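Local coordinates for protein prolyl endopeptidase (Myxococcus xanthus, PDB 2BKL) that probably cleaves oligopeptides on the carboxyl side of proline, and of alanine, as a serine peptidase of the S9A family, at residues D426-L440 and L472-R484. Residues are numbered along the deposited sequence; the frame is centred on the assembly and turned at random.
Sequences DGTKVPMFVVHRKDL and LDAGGVYAVANLR
Two antiparallel strands of the alpha/beta-hydrolase sheet, 429-437 and 477-481, pair here, with Phe433-Val480 and Val435-Tyr478 as the hydrogen-bonded pairs. Four backbone bonds join them, the shortest from Val435 N to Tyr478 O at 2.7 Å, and a fifth, from Asn482 N to Pro431 O, follows just past the strand end. On the face of Met432 and Val434, Val434 CG1 meets Val477 CG1 at a tight 3.5 Å. Both methyls stand anti to their own backbone N (chi1 -172° and 172°), which turns them toward each other. On the other face, Val435 CG1 touches Leu472 CD1 at 3.9 Å. Past the strand ends, Arg484 NH1 gives a 2.9 Å bond to the syn lone pair of Asp426 OD2, at the guanidinium edge. Thr428 OG1 lies over one guanidinium face, and Asp508 takes NH2 in a second salt bridge. A leucine in place of Arg484 would probably leave Asp426 and Asp508 without their shared cation. At the far end, Asp473 OD1 meets Arg437 NH1 at the guanidinium edge, 3.5 Å away, a long salt bridge. Arg437 NH1 also bonds to Gln414, and Asp473 OD1 to Tyr415. One water accepts from Arg437 N and donates to Leu472 O and Gly476 O. Strand 415-423 flanks 429-437 and strand 448-451 flanks 477-481, the antiparallel-to-parallel switch typical of the alpha/beta-hydrolase fold.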
loop_
_atom_site.group_PDB
_atom_site.type_symbol
_atom_site.label_atom_id
_atom_site.label_comp_id
_atom_site.label_asym_id
_atom_site.label_seq_id
_atom_site.Cartn_x
_atom_site.Cartn_y
_atom_site.Cartn_z
ATOM N N ASP A 426 -23.089 9.178 12.055
ATOM C CA ASP A 426 -23.050 9.108 13.517
ATOM C C ASP A 426 -22.485 10.356 14.209
ATOM O O ASP A 426 -22.359 10.401 15.437
ATOM C CB ASP A 426 -22.361 7.824 14.006
ATOM C CG ASP A 426 -20.861 7.811 13.783
ATOM O OD1 ASP A 426 -20.263 8.845 13.382
ATOM O OD2 ASP A 426 -20.229 6.756 14.009
ATOM N N GLY A 427 -22.161 11.379 13.411
ATOM C CA GLY A 427 -21.617 12.633 13.924
ATOM C C GLY A 427 -20.093 12.746 13.908
ATOM O O GLY A 427 -19.546 13.819 14.150
ATOM N N THR A 428 -19.401 11.646 13.647
ATOM C CA THR A 428 -17.944 11.690 13.524
ATOM C C THR A 428 -17.476 12.734 12.512
ATOM O O THR A 428 -17.968 12.772 11.388
ATOM C CB THR A 428 -17.400 10.298 13.120
ATOM O OG1 THR A 428 -17.770 9.321 14.103
ATOM C CG2 THR A 428 -15.848 10.292 13.120
ATOM N N LYS A 429 -16.499 13.552 12.905
ATOM C CA LYS A 429 -15.908 14.536 12.010
ATOM C C LYS A 429 -14.763 13.911 11.242
ATOM O O LYS A 429 -13.765 13.490 11.833
ATOM C CB LYS A 429 -15.437 15.775 12.805
ATOM C CG LYS A 429 -16.462 16.343 13.825
ATOM C CD LYS A 429 -17.833 16.598 13.195
ATOM C CE LYS A 429 -18.824 17.150 14.194
ATOM N NZ LYS A 429 -19.100 16.246 15.344
ATOM N N VAL A 430 -14.932 13.842 9.937
ATOM C CA VAL A 430 -13.996 13.162 9.073
ATOM C C VAL A 430 -13.239 14.179 8.242
ATOM O O VAL A 430 -13.874 15.065 7.651
ATOM C CB VAL A 430 -14.731 12.200 8.131
ATOM C CG1 VAL A 430 -13.718 11.473 7.212
ATOM C CG2 VAL A 430 -15.597 11.198 8.894
ATOM N N PRO A 431 -11.913 14.117 8.177
ATOM C CA PRO A 431 -11.168 15.024 7.300
ATOM C C PRO A 431 -11.230 14.639 5.836
ATOM O O PRO A 431 -11.384 13.462 5.492
ATOM C CB PRO A 431 -9.734 14.921 7.768
ATOM C CG PRO A 431 -9.757 14.035 8.994
ATOM C CD PRO A 431 -11.013 13.212 8.918
ATOM N N MET A 432 -11.099 15.635 4.977
ATOM C CA MET A 432 -10.998 15.423 3.538
ATOM C C MET A 432 -10.139 16.514 2.927
ATOM O O MET A 432 -10.286 17.705 3.279
ATOM C CB MET A 432 -12.389 15.389 2.887
ATOM C CG MET A 432 -12.337 15.223 1.394
ATOM S SD MET A 432 -13.936 14.673 0.681
ATOM C CE MET A 432 -15.047 15.891 1.258
ATOM N N PHE A 433 -9.232 16.148 2.024
ATOM C CA PHE A 433 -8.516 17.096 1.177
ATOM C C PHE A 433 -9.268 17.338 -0.108
ATOM O O PHE A 433 -9.803 16.407 -0.702
ATOM C CB PHE A 433 -7.115 16.581 0.838
ATOM C CG PHE A 433 -6.222 16.332 2.015
ATOM C CD1 PHE A 433 -5.683 17.394 2.729
ATOM C CD2 PHE A 433 -5.869 15.029 2.386
ATOM C CE1 PHE A 433 -4.834 17.170 3.818
ATOM C CE2 PHE A 433 -5.000 14.816 3.440
ATOM C CZ PHE A 433 -4.499 15.858 4.155
ATOM N N VAL A 434 -9.321 18.594 -0.544
ATOM C CA VAL A 434 -9.982 18.961 -1.785
ATOM C C VAL A 434 -9.027 19.796 -2.603
ATOM O O VAL A 434 -8.535 20.828 -2.133
ATOM C CB VAL A 434 -11.323 19.690 -1.557
ATOM C CG1 VAL A 434 -12.037 19.870 -2.897
ATOM C CG2 VAL A 434 -12.218 18.923 -0.593
ATOM N N VAL A 435 -8.751 19.358 -3.822
ATOM C CA VAL A 435 -7.720 19.971 -4.667
ATOM C C VAL A 435 -8.359 20.431 -5.965
ATOM O O VAL A 435 -9.140 19.719 -6.596
ATOM C CB VAL A 435 -6.583 18.945 -4.995
ATOM C CG1 VAL A 435 -5.440 19.634 -5.711
ATOM C CG2 VAL A 435 -6.095 18.224 -3.714
ATOM N N HIS A 436 -8.045 21.649 -6.377
ATOM C CA HIS A 436 -8.614 22.201 -7.599
ATOM C C HIS A 436 -7.846 23.438 -8.033
ATOM O O HIS A 436 -7.075 24.005 -7.273
ATOM C CB HIS A 436 -10.090 22.558 -7.400
ATOM C CG HIS A 436 -10.329 23.395 -6.192
ATOM N ND1 HIS A 436 -10.167 24.772 -6.183
ATOM C CD2 HIS A 436 -10.722 23.060 -4.944
ATOM C CE1 HIS A 436 -10.432 25.231 -4.972
ATOM N NE2 HIS A 436 -10.770 24.213 -4.204
ATOM N N ARG A 437 -8.099 23.887 -9.261
ATOM C CA ARG A 437 -7.573 25.184 -9.691
ATOM C C ARG A 437 -8.097 26.294 -8.787
ATOM O O ARG A 437 -9.258 26.274 -8.353
ATOM C CB ARG A 437 -7.982 25.497 -11.129
ATOM C CG ARG A 437 -7.267 24.691 -12.189
ATOM C CD ARG A 437 -7.705 25.029 -13.584
ATOM N NE ARG A 437 -7.270 26.384 -13.896
ATOM C CZ ARG A 437 -6.026 26.690 -14.295
ATOM N NH1 ARG A 437 -5.102 25.743 -14.488
ATOM N NH2 ARG A 437 -5.701 27.961 -14.502
ATOM N N LYS A 438 -7.269 27.305 -8.568
ATOM C CA LYS A 438 -7.697 28.487 -7.817
ATOM C C LYS A 438 -8.916 29.167 -8.407
ATOM O O LYS A 438 -9.726 29.708 -7.658
ATOM C CB LYS A 438 -6.541 29.492 -7.684
ATOM C CG LYS A 438 -5.472 29.025 -6.757
ATOM C CD LYS A 438 -4.395 30.093 -6.485
ATOM C CE LYS A 438 -3.225 29.531 -5.695
ATOM N NZ LYS A 438 -2.072 30.460 -5.724
ATOM N N ASP A 439 -9.039 29.173 -9.733
ATOM C CA ASP A 439 -10.185 29.805 -10.401
ATOM C C ASP A 439 -11.448 28.951 -10.574
ATOM O O ASP A 439 -12.367 29.332 -11.292
ATOM C CB ASP A 439 -9.749 30.399 -11.740
ATOM C CG ASP A 439 -9.272 29.377 -12.740
ATOM O OD1 ASP A 439 -9.475 28.130 -12.602
ATOM O OD2 ASP A 439 -8.655 29.777 -13.765
ATOM N N LEU A 440 -11.505 27.801 -9.916
ATOM C CA LEU A 440 -12.678 26.952 -9.981
ATOM C C LEU A 440 -13.912 27.750 -9.643
ATOM O O LEU A 440 -13.937 28.441 -8.628
ATOM C CB LEU A 440 -12.559 25.832 -8.945
ATOM C CG LEU A 440 -13.713 24.831 -8.876
ATOM C CD1 LEU A 440 -13.510 23.800 -9.976
ATOM C CD2 LEU A 440 -13.789 24.191 -7.468
ATOM N N LEU A 472 -7.493 18.457 -13.177
ATOM C CA LEU A 472 -7.560 19.781 -12.559
ATOM C C LEU A 472 -7.592 20.855 -13.636
ATOM O O LEU A 472 -8.344 21.818 -13.539
ATOM C CB LEU A 472 -6.367 20.027 -11.635
ATOM C CG LEU A 472 -6.163 19.052 -10.464
ATOM C CD1 LEU A 472 -5.015 19.519 -9.619
ATOM C CD2 LEU A 472 -7.412 18.873 -9.617
ATOM N N ASP A 473 -6.810 20.664 -14.695
ATOM C CA ASP A 473 -6.744 21.666 -15.763
ATOM C C ASP A 473 -8.014 21.759 -16.594
ATOM O O ASP A 473 -8.303 22.834 -17.195
ATOM C CB ASP A 473 -5.525 21.401 -16.653
ATOM C CG ASP A 473 -4.215 21.680 -15.939
ATOM O OD1 ASP A 473 -4.245 22.372 -14.892
ATOM O OD2 ASP A 473 -3.097 21.260 -16.340
ATOM N N ALA A 474 -8.790 20.689 -16.601
ATOM C CA ALA A 474 -10.096 20.635 -17.242
ATOM C C ALA A 474 -11.215 21.189 -16.355
ATOM O O ALA A 474 -12.386 21.117 -16.735
ATOM C CB ALA A 474 -10.404 19.193 -17.680
ATOM N N GLY A 475 -10.860 21.721 -15.185
ATOM C CA GLY A 475 -11.787 22.316 -14.229
ATOM C C GLY A 475 -12.293 21.292 -13.225
ATOM O O GLY A 475 -13.322 21.509 -12.608
ATOM N N GLY A 476 -11.601 20.167 -13.099
ATOM C CA GLY A 476 -12.026 19.141 -12.183
ATOM C C GLY A 476 -11.582 19.370 -10.754
ATOM O O GLY A 476 -10.701 20.164 -10.472
ATOM N N VAL A 477 -12.247 18.652 -9.852
ATOM C CA VAL A 477 -11.926 18.632 -8.423
ATOM C C VAL A 477 -11.479 17.231 -8.084
ATOM O O VAL A 477 -12.070 16.252 -8.552
ATOM C CB VAL A 477 -13.159 19.006 -7.606
ATOM C CG1 VAL A 477 -12.955 18.818 -6.076
ATOM C CG2 VAL A 477 -13.615 20.448 -7.953
ATOM N N TYR A 478 -10.428 17.149 -7.296
ATOM C CA TYR A 478 -9.929 15.872 -6.764
ATOM C C TYR A 478 -10.052 15.919 -5.267
ATOM O O TYR A 478 -9.548 16.852 -4.626
ATOM C CB TYR A 478 -8.470 15.659 -7.153
ATOM C CG TYR A 478 -7.841 14.383 -6.632
ATOM C CD1 TYR A 478 -8.311 13.148 -7.026
ATOM C CD2 TYR A 478 -6.746 14.433 -5.787
ATOM C CE1 TYR A 478 -7.711 11.967 -6.563
ATOM C CE2 TYR A 478 -6.140 13.278 -5.329
ATOM C CZ TYR A 478 -6.636 12.058 -5.718
ATOM O OH TYR A 478 -6.037 10.866 -5.274
ATOM N N ALA A 479 -10.715 14.928 -4.673
ATOM C CA ALA A 479 -10.942 14.904 -3.233
ATOM C C ALA A 479 -10.492 13.578 -2.676
ATOM O O ALA A 479 -10.686 12.539 -3.316
ATOM C CB ALA A 479 -12.427 15.125 -2.932
ATOM N N VAL A 480 -9.890 13.603 -1.493
ATOM C CA VAL A 480 -9.367 12.414 -0.822
ATOM C C VAL A 480 -9.887 12.434 0.629
ATOM O O VAL A 480 -9.549 13.333 1.394
ATOM C CB VAL A 480 -7.808 12.380 -0.847
ATOM C CG1 VAL A 480 -7.309 11.092 -0.207
ATOM C CG2 VAL A 480 -7.290 12.520 -2.286
ATOM N N ALA A 481 -10.712 11.453 0.986
ATOM C CA ALA A 481 -11.316 11.399 2.318
ATOM C C ALA A 481 -10.513 10.531 3.250
ATOM O O ALA A 481 -10.088 9.422 2.850
ATOM C CB ALA A 481 -12.743 10.920 2.227
ATOM N N ASN A 482 -10.330 10.969 4.490
ATOM C CA ASN A 482 -9.588 10.238 5.516
ATOM C C ASN A 482 -10.570 9.425 6.359
ATOM O O ASN A 482 -10.749 9.633 7.565
ATOM C CB ASN A 482 -8.788 11.207 6.390
ATOM C CG ASN A 482 -7.724 11.930 5.630
ATOM O OD1 ASN A 482 -7.894 13.086 5.266
ATOM N ND2 ASN A 482 -6.605 11.261 5.401
ATOM N N LEU A 483 -11.158 8.453 5.692
ATOM C CA LEU A 483 -12.195 7.612 6.252
ATOM C C LEU A 483 -11.694 6.823 7.465
ATOM O O LEU A 483 -10.497 6.508 7.593
ATOM C CB LEU A 483 -12.662 6.612 5.224
ATOM C CG LEU A 483 -13.071 7.131 3.868
ATOM C CD1 LEU A 483 -13.362 5.946 2.901
ATOM C CD2 LEU A 483 -14.271 8.028 3.995
ATOM N N ARG A 484 -12.611 6.509 8.372
ATOM C CA ARG A 484 -12.308 5.543 9.436
ATOM C C ARG A 484 -11.842 4.217 8.815
ATOM O O ARG A 484 -12.011 3.971 7.595
ATOM C CB ARG A 484 -13.498 5.346 10.369
ATOM C CG ARG A 484 -13.665 6.490 11.354
ATOM C CD ARG A 484 -14.900 6.393 12.240
ATOM N NE ARG A 484 -16.106 6.674 11.466
ATOM C CZ ARG A 484 -17.313 6.635 11.975
ATOM N NH1 ARG A 484 -17.483 6.305 13.240
ATOM N NH2 ARG A 484 -18.358 6.878 11.207
HETATM O O HOH W 1 -21.267 7.418 10.701
HETATM O O HOH W 2 -9.682 22.525 -11.238
#